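Local atomic coordinates of FACT-Spt16 (Cicer arietinum, PDB entry 5CE6), a protein that forms part of the FACT histone chaperone complex and, through its N-terminal domain, probably binds histones H3-H4 during transcription. Residues 72-76 with 191-195; 213-217 with 311-317; 329-333 with 449-454; 397-401 with 434-438. One frame throughout, in Å; residues are numbered along the deposited sequence.

Interaction 1: 72-76 with 191-195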
loop_
_atom_site.group_PDB
_atom_site.type_symbol
_atom_site.label_atom_id
_atom_site.label_comp_id
_atom_site.label_asym_id
_atom_site.label_seq_id
_atom_site.Cartn_x
_atom_site.Cartn_y
_atom_site.Cartn_z
ATOM N N ALA A 72 -10.139 -1.852 2.660
ATOM C CA ALA A 72 -10.001 -1.400 1.281
ATOM C C ALA A 72 -11.249 -1.673 0.441
ATOM O O ALA A 72 -11.643 -0.839 -0.376
ATOM C CB ALA A 72 -8.768 -2.027 0.643
ATOM N N LEU A 73 -11.879 -2.829 0.635
ATOM C CA LEU A 73 -13.107 -3.129 -0.100
ATOM C C LEU A 73 -14.223 -2.143 0.237
ATOM O O LEU A 73 -14.896 -1.636 -0.664
ATOM C CB LEU A 73 -13.572 -4.570 0.131
ATOM C CG LEU A 73 -14.842 -4.924 -0.641
ATOM C CD1 LEU A 73 -14.619 -4.809 -2.141
ATOM C CD2 LEU A 73 -15.366 -6.307 -0.272
ATOM N N PHE A 74 -14.433 -1.882 1.530
ATOM C CA PHE A 74 -15.411 -0.874 1.929
ATOM C C PHE A 74 -15.120 0.499 1.331
ATOM O O PHE A 74 -16.027 1.157 0.844
ATOM C CB PHE A 74 -15.516 -0.762 3.451
ATOM C CG PHE A 74 -16.362 -1.822 4.085
ATOM C CD1 PHE A 74 -17.746 -1.689 4.121
ATOM C CD2 PHE A 74 -15.781 -2.922 4.684
ATOM C CE1 PHE A 74 -18.539 -2.657 4.723
ATOM C CE2 PHE A 74 -16.563 -3.896 5.299
ATOM C CZ PHE A 74 -17.940 -3.765 5.318
ATOM N N LEU A 75 -13.859 0.930 1.376
ATOM C CA LEU A 75 -13.469 2.205 0.773
ATOM C C LEU A 75 -13.692 2.207 -0.739
ATOM O O LEU A 75 -14.170 3.192 -1.315
ATOM C CB LEU A 75 -11.991 2.507 1.093
ATOM C CG LEU A 75 -11.746 2.928 2.545
ATOM C CD1 LEU A 75 -10.263 2.891 2.878
ATOM C CD2 LEU A 75 -12.288 4.325 2.779
ATOM N N TRP A 76 -13.339 1.101 -1.383
ATOM C CA TRP A 76 -13.465 0.976 -2.827
ATOM C C TRP A 76 -14.927 1.021 -3.236
ATOM O O TRP A 76 -15.315 1.751 -4.153
ATOM C CB TRP A 76 -12.826 -0.343 -3.273
ATOM C CG TRP A 76 -12.778 -0.566 -4.757
ATOM C CD1 TRP A 76 -11.963 0.063 -5.661
ATOM C CD2 TRP A 76 -13.542 -1.520 -5.501
ATOM N NE1 TRP A 76 -12.193 -0.430 -6.924
ATOM C CE2 TRP A 76 -13.153 -1.409 -6.852
ATOM C CE3 TRP A 76 -14.522 -2.458 -5.153
ATOM C CZ2 TRP A 76 -13.720 -2.194 -7.857
ATOM C CZ3 TRP A 76 -15.072 -3.242 -6.145
ATOM C CH2 TRP A 76 -14.678 -3.102 -7.483
ATOM N N PHE A 191 -9.597 -10.294 -4.608
ATOM C CA PHE A 191 -9.588 -8.859 -4.346
ATOM C C PHE A 191 -8.347 -8.175 -4.922
ATOM O O PHE A 191 -8.439 -7.064 -5.451
ATOM C CB PHE A 191 -9.722 -8.589 -2.849
ATOM C CG PHE A 191 -11.099 -8.841 -2.324
ATOM C CD1 PHE A 191 -12.185 -8.149 -2.849
ATOM C CD2 PHE A 191 -11.317 -9.773 -1.324
ATOM C CE1 PHE A 191 -13.468 -8.374 -2.372
ATOM C CE2 PHE A 191 -12.596 -10.008 -0.842
ATOM C CZ PHE A 191 -13.673 -9.303 -1.364
ATOM N N SER A 192 -7.200 -8.845 -4.832
ATOM C CA SER A 192 -5.953 -8.320 -5.402
ATOM C C SER A 192 -6.075 -8.061 -6.903
ATOM O O SER A 192 -5.668 -7.008 -7.400
ATOM C CB SER A 192 -4.791 -9.275 -5.123
ATOM O OG SER A 192 -3.618 -8.861 -5.806
ATOM N N ALA A 193 -6.649 -9.022 -7.621
ATOM C CA ALA A 193 -6.886 -8.871 -9.053
ATOM C C ALA A 193 -7.887 -7.744 -9.309
ATOM O O ALA A 193 -7.711 -6.931 -10.212
ATOM C CB ALA A 193 -7.391 -10.182 -9.647
ATOM N N LEU A 194 -8.943 -7.705 -8.502
ATOM C CA LEU A 194 -9.972 -6.688 -8.632
ATOM C C LEU A 194 -9.429 -5.273 -8.452
ATOM O O LEU A 194 -9.795 -4.361 -9.200
ATOM C CB LEU A 194 -11.085 -6.947 -7.606
ATOM C CG LEU A 194 -12.339 -6.094 -7.726
ATOM C CD1 LEU A 194 -13.027 -6.326 -9.064
ATOM C CD2 LEU A 194 -13.281 -6.442 -6.583
ATOM N N PHE A 195 -8.554 -5.093 -7.465
ATOM C CA PHE A 195 -8.021 -3.766 -7.160
ATOM C C PHE A 195 -6.818 -3.416 -8.046
ATOM O O PHE A 195 -6.377 -2.273 -8.047
ATOM C CB PHE A 195 -7.574 -3.652 -5.702
ATOM C CG PHE A 195 -8.672 -3.874 -4.688
ATOM C CD1 PHE A 195 -9.993 -3.543 -4.972
ATOM C CD2 PHE A 195 -8.368 -4.421 -3.446
ATOM C CE1 PHE A 195 -10.996 -3.753 -4.020
ATOM C CE2 PHE A 195 -9.363 -4.636 -2.488
ATOM C CZ PHE A 195 -10.680 -4.301 -2.783
#

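Interaction 2: 213-217 with 311-317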
loop_
_atom_site.group_PDB
_atom_site.type_symbol
_atom_site.label_atom_id
_atom_site.label_comp_id
_atom_site.label_asym_id
_atom_site.label_seq_id
_atom_site.Cartn_x
_atom_site.Cartn_y
_atom_site.Cartn_z
ATOM N N THR A 213 3.553 13.885 -1.993
ATOM C CA THR A 213 4.680 13.087 -1.502
ATOM C C THR A 213 6.011 13.622 -2.026
ATOM O O THR A 213 6.968 13.840 -1.264
ATOM C CB THR A 213 4.509 11.621 -1.919
ATOM O OG1 THR A 213 3.378 11.069 -1.229
ATOM C CG2 THR A 213 5.748 10.792 -1.588
ATOM N N GLY A 214 6.070 13.843 -3.333
ATOM C CA GLY A 214 7.275 14.363 -3.949
ATOM C C GLY A 214 7.587 15.779 -3.507
ATOM O O GLY A 214 8.758 16.128 -3.290
ATOM N N SER A 215 6.544 16.594 -3.370
ATOM C CA SER A 215 6.710 17.983 -2.956
ATOM C C SER A 215 7.274 18.062 -1.541
ATOM O O SER A 215 8.110 18.920 -1.240
ATOM C CB SER A 215 5.382 18.737 -3.012
ATOM O OG SER A 215 4.809 18.661 -4.298
ATOM N N VAL A 216 6.791 17.178 -0.677
ATOM C CA VAL A 216 7.287 17.096 0.687
ATOM C C VAL A 216 8.770 16.705 0.714
ATOM O O VAL A 216 9.564 17.311 1.433
ATOM C CB VAL A 216 6.434 16.124 1.530
ATOM C CG1 VAL A 216 7.111 15.798 2.851
ATOM C CG2 VAL A 216 5.053 16.716 1.757
ATOM N N MET A 217 9.151 15.712 -0.084
ATOM C CA MET A 217 10.558 15.305 -0.136
ATOM C C MET A 217 11.430 16.437 -0.657
ATOM O O MET A 217 12.464 16.769 -0.071
ATOM C CB MET A 217 10.745 14.065 -1.019
ATOM C CG MET A 217 12.206 13.639 -1.163
ATOM S SD MET A 217 12.891 12.994 0.373
ATOM C CE MET A 217 12.183 11.363 0.393
ATOM N N SER A 311 0.672 6.643 -1.909
ATOM C CA SER A 311 1.805 6.898 -2.791
ATOM C C SER A 311 3.040 6.740 -1.943
ATOM O O SER A 311 2.948 6.674 -0.714
ATOM C CB SER A 311 1.742 8.305 -3.401
ATOM O OG SER A 311 1.832 9.303 -2.386
ATOM N N ASN A 312 4.204 6.689 -2.576
ATOM C CA ASN A 312 5.420 6.486 -1.811
ATOM C C ASN A 312 6.627 7.064 -2.523
ATOM O O ASN A 312 6.680 7.066 -3.756
ATOM C CB ASN A 312 5.681 5.001 -1.605
ATOM C CG ASN A 312 6.764 4.763 -0.583
ATOM O OD1 ASN A 312 6.684 5.271 0.536
ATOM N ND2 ASN A 312 7.794 4.021 -0.963
ATOM N N ILE A 313 7.602 7.537 -1.750
ATOM C CA ILE A 313 8.895 7.899 -2.328
ATOM C C ILE A 313 9.948 7.587 -1.287
ATOM O O ILE A 313 9.664 7.575 -0.095
ATOM C CB ILE A 313 8.942 9.400 -2.727
ATOM C CG1 ILE A 313 10.086 9.682 -3.712
ATOM C CG2 ILE A 313 9.109 10.289 -1.496
ATOM C CD1 ILE A 313 10.198 11.171 -4.064
ATOM N N ALA A 314 11.159 7.275 -1.728
ATOM C CA ALA A 314 12.262 7.079 -0.800
ATOM C C ALA A 314 13.516 7.541 -1.506
ATOM O O ALA A 314 13.691 7.277 -2.699
ATOM C CB ALA A 314 12.398 5.614 -0.382
ATOM N N ARG A 315 14.368 8.247 -0.765
ATOM C CA ARG A 315 15.640 8.736 -1.305
ATOM C C ARG A 315 16.736 8.479 -0.302
ATOM O O ARG A 315 16.485 8.411 0.895
ATOM C CB ARG A 315 15.552 10.237 -1.590
ATOM C CG ARG A 315 14.585 10.619 -2.718
ATOM C CD ARG A 315 15.129 10.184 -4.080
ATOM N NE ARG A 315 14.231 10.573 -5.180
ATOM C CZ ARG A 315 13.295 9.781 -5.700
ATOM N NH1 ARG A 315 13.110 8.552 -5.227
ATOM N NH2 ARG A 315 12.546 10.215 -6.709
ATOM N N THR A 316 17.957 8.325 -0.799
ATOM C CA THR A 316 19.121 8.197 0.059
ATOM C C THR A 316 20.060 9.360 -0.243
ATOM O O THR A 316 20.293 9.699 -1.408
ATOM C CB THR A 316 19.844 6.888 -0.209
ATOM O OG1 THR A 316 18.948 5.811 0.065
ATOM C CG2 THR A 316 21.065 6.751 0.689
ATOM N N PHE A 317 20.569 9.988 0.809
ATOM C CA PHE A 317 21.497 11.099 0.655
ATOM C C PHE A 317 22.846 10.689 1.216
ATOM O O PHE A 317 22.936 9.973 2.206
ATOM C CB PHE A 317 20.946 12.349 1.347
ATOM C CG PHE A 317 19.569 12.713 0.887
ATOM C CD1 PHE A 317 19.379 13.425 -0.291
ATOM C CD2 PHE A 317 18.459 12.312 1.611
ATOM C CE1 PHE A 317 18.106 13.743 -0.727
ATOM C CE2 PHE A 317 17.180 12.628 1.176
ATOM C CZ PHE A 317 17.004 13.342 0.011
#

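Interaction 3: 329-333 with 449-454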
loop_
_atom_site.group_PDB
_atom_site.type_symbol
_atom_site.label_atom_id
_atom_site.label_comp_id
_atom_site.label_asym_id
_atom_site.label_seq_id
_atom_site.Cartn_x
_atom_site.Cartn_y
_atom_site.Cartn_z
ATOM N N TYR A 329 25.487 3.256 -4.654
ATOM C CA TYR A 329 24.350 4.105 -4.946
ATOM C C TYR A 329 24.118 4.196 -6.449
ATOM O O TYR A 329 22.980 4.105 -6.904
ATOM C CB TYR A 329 24.467 5.505 -4.325
ATOM C CG TYR A 329 23.260 6.341 -4.669
ATOM C CD1 TYR A 329 23.259 7.168 -5.780
ATOM C CD2 TYR A 329 22.096 6.260 -3.909
ATOM C CE1 TYR A 329 22.163 7.897 -6.118
ATOM C CE2 TYR A 329 20.980 6.984 -4.255
ATOM C CZ TYR A 329 21.019 7.803 -5.351
ATOM O OH TYR A 329 19.917 8.533 -5.694
ATOM N N GLU A 330 25.193 4.372 -7.215
ATOM C CA GLU A 330 25.078 4.452 -8.666
ATOM C C GLU A 330 24.459 3.181 -9.226
ATOM O O GLU A 330 23.578 3.243 -10.105
ATOM C CB GLU A 330 26.449 4.707 -9.300
ATOM C CG GLU A 330 27.022 6.062 -8.943
ATOM C CD GLU A 330 28.273 6.387 -9.729
ATOM O OE1 GLU A 330 28.226 7.320 -10.555
ATOM O OE2 GLU A 330 29.300 5.712 -9.521
ATOM N N VAL A 331 24.900 2.041 -8.694
ATOM C CA VAL A 331 24.388 0.741 -9.129
ATOM C C VAL A 331 22.914 0.568 -8.750
ATOM O O VAL A 331 22.096 0.101 -9.558
ATOM C CB VAL A 331 25.233 -0.411 -8.573
ATOM C CG1 VAL A 331 24.635 -1.757 -8.957
ATOM C CG2 VAL A 331 26.673 -0.305 -9.093
ATOM N N LEU A 332 22.570 0.962 -7.527
ATOM C CA LEU A 332 21.175 0.891 -7.082
ATOM C C LEU A 332 20.264 1.722 -7.975
ATOM O O LEU A 332 19.176 1.279 -8.340
ATOM C CB LEU A 332 21.037 1.350 -5.628
ATOM C CG LEU A 332 19.592 1.252 -5.118
ATOM C CD1 LEU A 332 19.183 -0.218 -5.086
ATOM C CD2 LEU A 332 19.482 1.862 -3.723
ATOM N N LEU A 333 20.693 2.936 -8.304
ATOM C CA LEU A 333 19.906 3.793 -9.186
ATOM C C LEU A 333 19.676 3.153 -10.560
ATOM O O LEU A 333 18.552 3.162 -11.083
ATOM C CB LEU A 333 20.571 5.172 -9.315
ATOM C CG LEU A 333 19.937 6.148 -10.310
ATOM C CD1 LEU A 333 18.468 6.396 -9.982
ATOM C CD2 LEU A 333 20.708 7.448 -10.289
ATOM N N LYS A 449 18.068 11.907 -9.568
ATOM C CA LYS A 449 18.435 10.979 -8.509
ATOM C C LYS A 449 19.900 10.640 -8.618
ATOM O O LYS A 449 20.412 9.857 -7.817
ATOM C CB LYS A 449 17.629 9.685 -8.630
ATOM C CG LYS A 449 16.200 9.799 -8.187
ATOM C CD LYS A 449 15.478 8.463 -8.314
ATOM C CE LYS A 449 15.068 8.134 -9.737
ATOM N NZ LYS A 449 14.129 6.956 -9.706
ATOM N N ALA A 450 20.569 11.205 -9.628
ATOM C CA ALA A 450 21.973 10.919 -9.857
ATOM C C ALA A 450 22.752 11.278 -8.616
ATOM O O ALA A 450 22.363 12.186 -7.871
ATOM C CB ALA A 450 22.506 11.686 -11.061
ATOM N N LEU A 451 23.828 10.533 -8.398
ATOM C CA LEU A 451 24.717 10.709 -7.262
ATOM C C LEU A 451 25.066 12.169 -6.999
ATOM O O LEU A 451 24.984 12.635 -5.861
ATOM C CB LEU A 451 26.000 9.912 -7.498
ATOM C CG LEU A 451 27.039 9.951 -6.386
ATOM C CD1 LEU A 451 26.489 9.282 -5.159
ATOM C CD2 LEU A 451 28.322 9.273 -6.840
ATOM N N LYS A 452 25.445 12.888 -8.055
ATOM C CA LYS A 452 25.895 14.274 -7.927
ATOM C C LYS A 452 24.843 15.176 -7.282
ATOM O O LYS A 452 25.172 16.188 -6.663
ATOM C CB LYS A 452 26.292 14.845 -9.295
ATOM C CG LYS A 452 25.105 15.135 -10.202
ATOM C CD LYS A 452 25.478 16.087 -11.334
ATOM C CE LYS A 452 24.242 16.530 -12.104
ATOM N NZ LYS A 452 23.441 15.368 -12.590
ATOM N N ASP A 453 23.579 14.797 -7.417
ATOM C CA ASP A 453 22.483 15.611 -6.908
ATOM C C ASP A 453 21.970 15.199 -5.520
ATOM O O ASP A 453 21.202 15.936 -4.905
ATOM C CB ASP A 453 21.340 15.635 -7.920
ATOM C CG ASP A 453 21.760 16.251 -9.231
ATOM O OD1 ASP A 453 22.043 17.464 -9.231
ATOM O OD2 ASP A 453 21.838 15.525 -10.244
ATOM N N VAL A 454 22.392 14.031 -5.037
ATOM C CA VAL A 454 22.009 13.582 -3.692
ATOM C C VAL A 454 23.222 13.430 -2.788
ATOM O O VAL A 454 23.101 12.995 -1.635
ATOM C CB VAL A 454 21.205 12.262 -3.701
ATOM C CG1 VAL A 454 19.892 12.455 -4.443
ATOM C CG2 VAL A 454 22.015 11.147 -4.336
#

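Interaction 4: 397-401 with 434-438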
loop_
_atom_site.group_PDB
_atom_site.type_symbol
_atom_site.label_atom_id
_atom_site.label_comp_id
_atom_site.label_asym_id
_atom_site.label_seq_id
_atom_site.Cartn_x
_atom_site.Cartn_y
_atom_site.Cartn_z
ATOM N N ILE A 397 1.398 -10.815 -14.895
ATOM C CA ILE A 397 1.663 -9.976 -16.061
ATOM C C ILE A 397 1.231 -8.527 -15.821
ATOM O O ILE A 397 0.129 -8.274 -15.346
ATOM C CB ILE A 397 0.931 -10.525 -17.296
ATOM C CG1 ILE A 397 1.459 -11.917 -17.636
ATOM C CG2 ILE A 397 1.106 -9.594 -18.478
ATOM C CD1 ILE A 397 2.865 -11.910 -18.165
ATOM N N VAL A 398 2.115 -7.585 -16.142
ATOM C CA VAL A 398 1.815 -6.164 -15.993
ATOM C C VAL A 398 0.663 -5.804 -16.920
ATOM O O VAL A 398 0.644 -6.218 -18.083
ATOM C CB VAL A 398 3.048 -5.303 -16.339
ATOM C CG1 VAL A 398 2.705 -3.820 -16.303
ATOM C CG2 VAL A 398 4.191 -5.600 -15.376
ATOM N N LYS A 399 -0.303 -5.059 -16.390
ATOM C CA LYS A 399 -1.439 -4.582 -17.170
ATOM C C LYS A 399 -1.563 -3.065 -17.052
ATOM O O LYS A 399 -1.228 -2.475 -16.018
ATOM C CB LYS A 399 -2.741 -5.231 -16.675
ATOM C CG LYS A 399 -2.804 -6.745 -16.829
ATOM C CD LYS A 399 -2.622 -7.175 -18.274
ATOM C CE LYS A 399 -2.680 -8.699 -18.425
ATOM N NZ LYS A 399 -2.484 -9.152 -19.842
ATOM N N GLU A 400 -2.054 -2.440 -18.114
ATOM C CA GLU A 400 -2.430 -1.032 -18.091
ATOM C C GLU A 400 -3.307 -0.721 -16.876
ATOM O O GLU A 400 -4.232 -1.477 -16.546
ATOM C CB GLU A 400 -3.192 -0.701 -19.379
ATOM C CG GLU A 400 -3.811 0.677 -19.433
ATOM C CD GLU A 400 -4.546 0.917 -20.742
ATOM O OE1 GLU A 400 -4.421 0.082 -21.668
ATOM O OE2 GLU A 400 -5.249 1.942 -20.842
ATOM N N GLY A 401 -2.997 0.375 -16.188
ATOM C CA GLY A 401 -3.779 0.779 -15.036
ATOM C C GLY A 401 -3.225 0.314 -13.703
ATOM O O GLY A 401 -3.676 0.768 -12.655
ATOM N N ILE A 434 2.923 4.814 -12.654
ATOM C CA ILE A 434 1.609 4.464 -13.188
ATOM C C ILE A 434 1.823 3.791 -14.528
ATOM O O ILE A 434 2.545 4.311 -15.369
ATOM C CB ILE A 434 0.740 5.714 -13.429
ATOM C CG1 ILE A 434 0.723 6.602 -12.185
ATOM C CG2 ILE A 434 -0.681 5.310 -13.854
ATOM C CD1 ILE A 434 -0.191 6.132 -11.127
ATOM N N ILE A 435 1.220 2.623 -14.729
ATOM C CA ILE A 435 1.389 1.925 -16.000
ATOM C C ILE A 435 0.289 2.356 -16.942
ATOM O O ILE A 435 -0.863 1.989 -16.761
ATOM C CB ILE A 435 1.306 0.390 -15.871
ATOM C CG1 ILE A 435 2.264 -0.118 -14.785
ATOM C CG2 ILE A 435 1.583 -0.268 -17.239
ATOM C CD1 ILE A 435 3.720 0.336 -14.943
ATOM N N ASN A 436 0.643 3.145 -17.945
ATOM C CA ASN A 436 -0.326 3.447 -18.991
ATOM C C ASN A 436 -0.036 2.571 -20.200
ATOM O O ASN A 436 1.003 1.912 -20.261
ATOM C CB ASN A 436 -0.300 4.933 -19.351
ATOM C CG ASN A 436 -0.627 5.828 -18.163
ATOM O OD1 ASN A 436 -1.666 5.682 -17.533
ATOM N ND2 ASN A 436 0.280 6.746 -17.845
ATOM N N LYS A 437 -0.951 2.567 -21.164
ATOM C CA LYS A 437 -0.810 1.714 -22.337
ATOM C C LYS A 437 0.461 2.027 -23.120
ATOM O O LYS A 437 1.169 1.123 -23.573
ATOM C CB LYS A 437 -2.035 1.866 -23.241
ATOM C CG LYS A 437 -1.961 1.073 -24.525
ATOM C CD LYS A 437 -3.354 0.648 -24.968
ATOM C CE LYS A 437 -3.612 1.050 -26.400
ATOM N NZ LYS A 437 -2.452 0.683 -27.255
ATOM N N ASP A 438 0.762 3.315 -23.244
ATOM C CA ASP A 438 1.817 3.781 -24.129
ATOM C C ASP A 438 3.081 4.266 -23.420
ATOM O O ASP A 438 4.119 4.454 -24.054
ATOM C CB ASP A 438 1.268 4.906 -25.004
ATOM C CG ASP A 438 0.598 5.996 -24.188
ATOM O OD1 ASP A 438 0.044 5.686 -23.106
ATOM O OD2 ASP A 438 0.631 7.164 -24.628
#

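Interaction 1: 72-76 with 191-195
Phe195 meets Trp76 in a T-shaped aromatic pair: an edge of the phenylalanine comes down on one face of the indole. CE1 of Phe195 leads, 3.7 Å from CD2 of Trp76 and displaced toward the rim of the indole. The five-membered ring of Trp76 and the ring of Phe195 have centroids 5.0 Å apart and planes inclined at 62°. Trp76 reaches across because its CG stands anti to the backbone N (chi1 -175°), which carries the indole out from helix 69-78 toward helix 188-196.

The remaining contacts are aliphatic carbon against ring. At the six-membered end of the indole, CD2 of Leu194 lies 3.7 Å from CZ3 of Trp76. One turn back, Leu73 touches two phenylalanines: its CD2 is 3.5 Å from CE1 of Phe191, while its CD1 is 4.0 Å from CZ of Phe195. CB of Ala72 touches the other flank of that ring, at CE2 of Phe195. Cut back to alanine, Trp76 would probably leave the edge of Phe195 without its aromatic face and a gap beside Leu194. Arg32 makes a cation-pi contact with the same indole and also bonds the backbone O of Trp76.

No hydrogen bond passes between the two segments, whose axes stay 11.9 Å apart at 34°, a distance spanned by large side chains. This is an aromatic-rich helix-helix interface, in which helix 188-196 packs on helix 69-78; Ile381, touching Ala72 and Trp76, comes from the M24-like part of the chain.

Interaction 2: 213-217 with 311-317
Helix 200-230 lies against strand 309-319 here, a buried helix-on-sheet packing inside the domain related to M24 metallopeptidases, the "pita-bread" fold. The two segments run in nearly the same direction, at 25°, with axes 9.2 Å apart. Thr213 and Met217, one turn apart on the helix, supply most of its side of the contact, and Ser311, Ile313, Arg315 and Phe317 receive them.

At the start of the strand segment the meeting is polar. OG1 of Thr213 and OG of Ser311 are 2.6 Å apart, a hydrogen-bonding distance between two hydroxyls. Both also have backbone partners at Ala304, on the adjoining strand 296-306, which gives these buried oxygens several polar neighbours. The other branch of Thr213 is apolar: CG2 presses on CG2 of Ile313 at 3.4 Å, closer than usual for two carbons.

Further along, Met217 bends at both chi2 (69°) and chi3 (77°), which tucks its methyl in toward the strand. There CE rests 3.8 Å from CG2 of Ile313 and 4.0 Å from CG of Arg315. The guanidinium of Arg315 folds back along the strand, with CD1 of Ile313 over one face. Its NH1 donates to O of Ala314 from above the carbonyl plane, at 2.9 Å, and its NH2 forms a salt bridge with Asp431.

The bend in Met217 also sets up a Met-aromatic contact: SD stands at the edge of the Phe317 ring, almost in its plane, 4.1 Å from CZ of Phe317.

Interaction 3: 329-333 with 449-454
Tyr329 and Lys449 join in a side-chain-to-backbone contact that fastens the C-terminal end of the modelled chain to helix 323-342, in a partly buried place toward the periphery of the protein. The phenol OH of Tyr329 donates to the carbonyl O of Lys449 at 2.6 Å. It approaches in the carbonyl plane, on a lone pair, with a C=O...O angle of 142°. The acceptor lies in the plane of the tyrosine ring, at its edge. With chi1 at 180°, CG of Tyr329 lies opposite the backbone N, and the ring heads toward the C-terminal segment.

Two aliphatic side chains pack against the phenol ring. CG2 of Val454 crosses to within 3.6 Å of CZ of Tyr329, and CD1 of Leu451 runs alongside the ring, 3.9 Å from CD1 of Tyr329. A phenylalanine at Tyr329 would probably keep much of this packing but leave the carbonyl of Lys449 without its phenol donor.

The helix belongs to the M24-like fold, where it packs on strand 424-435 through Leu332 and Leu333; the final segment fits between this helix and strand 309-319, with Leu451 touching Leu318 and Val454 touching Phe317.

One turn on from the tyrosine, Leu333 spreads its two methyls over Lys449. CD1 of Leu333 lies 3.7 Å from CB of Lys449, and CD2 of Leu333 is 3.5 Å from the carbonyl O of Lys449. The lysine chain bends at chi3 (-78°), and its NZ goes on to Gln336 and a salt bridge with Asp431. At the more exposed margin, CG of Glu330 rests 4.1 Å from CD2 of Leu451.

Interaction 4: 397-401 with 434-438
Val398 makes the first touch, its CG1 lying 3.8 Å from CG2 of Ile435, with the two branched side chains crossing at about a right angle. That methyl of Ile435 also meets the backbone of the next residue, at 3.8 Å from O of Lys399, while the Lys399 side chain starts off away from the strand.

Glu400 extends fully from the backbone and lies against the base of Lys437. Its OE1 is 3.4 Å from CB of Lys437, but the lysine chain bends off and leaves NZ of Lys437 6.0 Å from OE1 of Glu400, so the opposite charges do not pair directly.

Gly401 closes the segment with the one hydrogen bond of the contact: its N donates to O of Ile435 at 2.7 Å, nearly straight at 173°. At phi 95° and psi -11° a CB would run into the carbonyl O of Glu400, a clash that glycine avoids.

The pairing leads into the antiparallel sheet, where strand 403-414 runs beside strand 424-435 and Ile435 bonds Met402. Lys198, just ahead of helix 200-230, bonds the backbone of Gly401, and Pro345 touches Ile435.

From the N terminus, interaction 1 closes first, bringing helix 188-196 back to helix 69-78. Helix 200-230 follows shortly after, and its contact with strand 309-319 closes the separate loop of interaction 2. Interaction 3 then opens on helix 323-342, next after that strand, and shuts only near the end of the modelled chain; interaction 4, joining 397-401 to 434-438, is nested inside it. None of the loops cross. Interactions 2 and 3 touch, Arg315 CZ lying 3.7 Å from Lys449 CD, so helices 200-230 and 323-342 are connected through the strand and C-terminal segment. Interaction 4 comes within about 6 Å of interaction 1 between nearest atoms, near where lobe and M24-like domain meet.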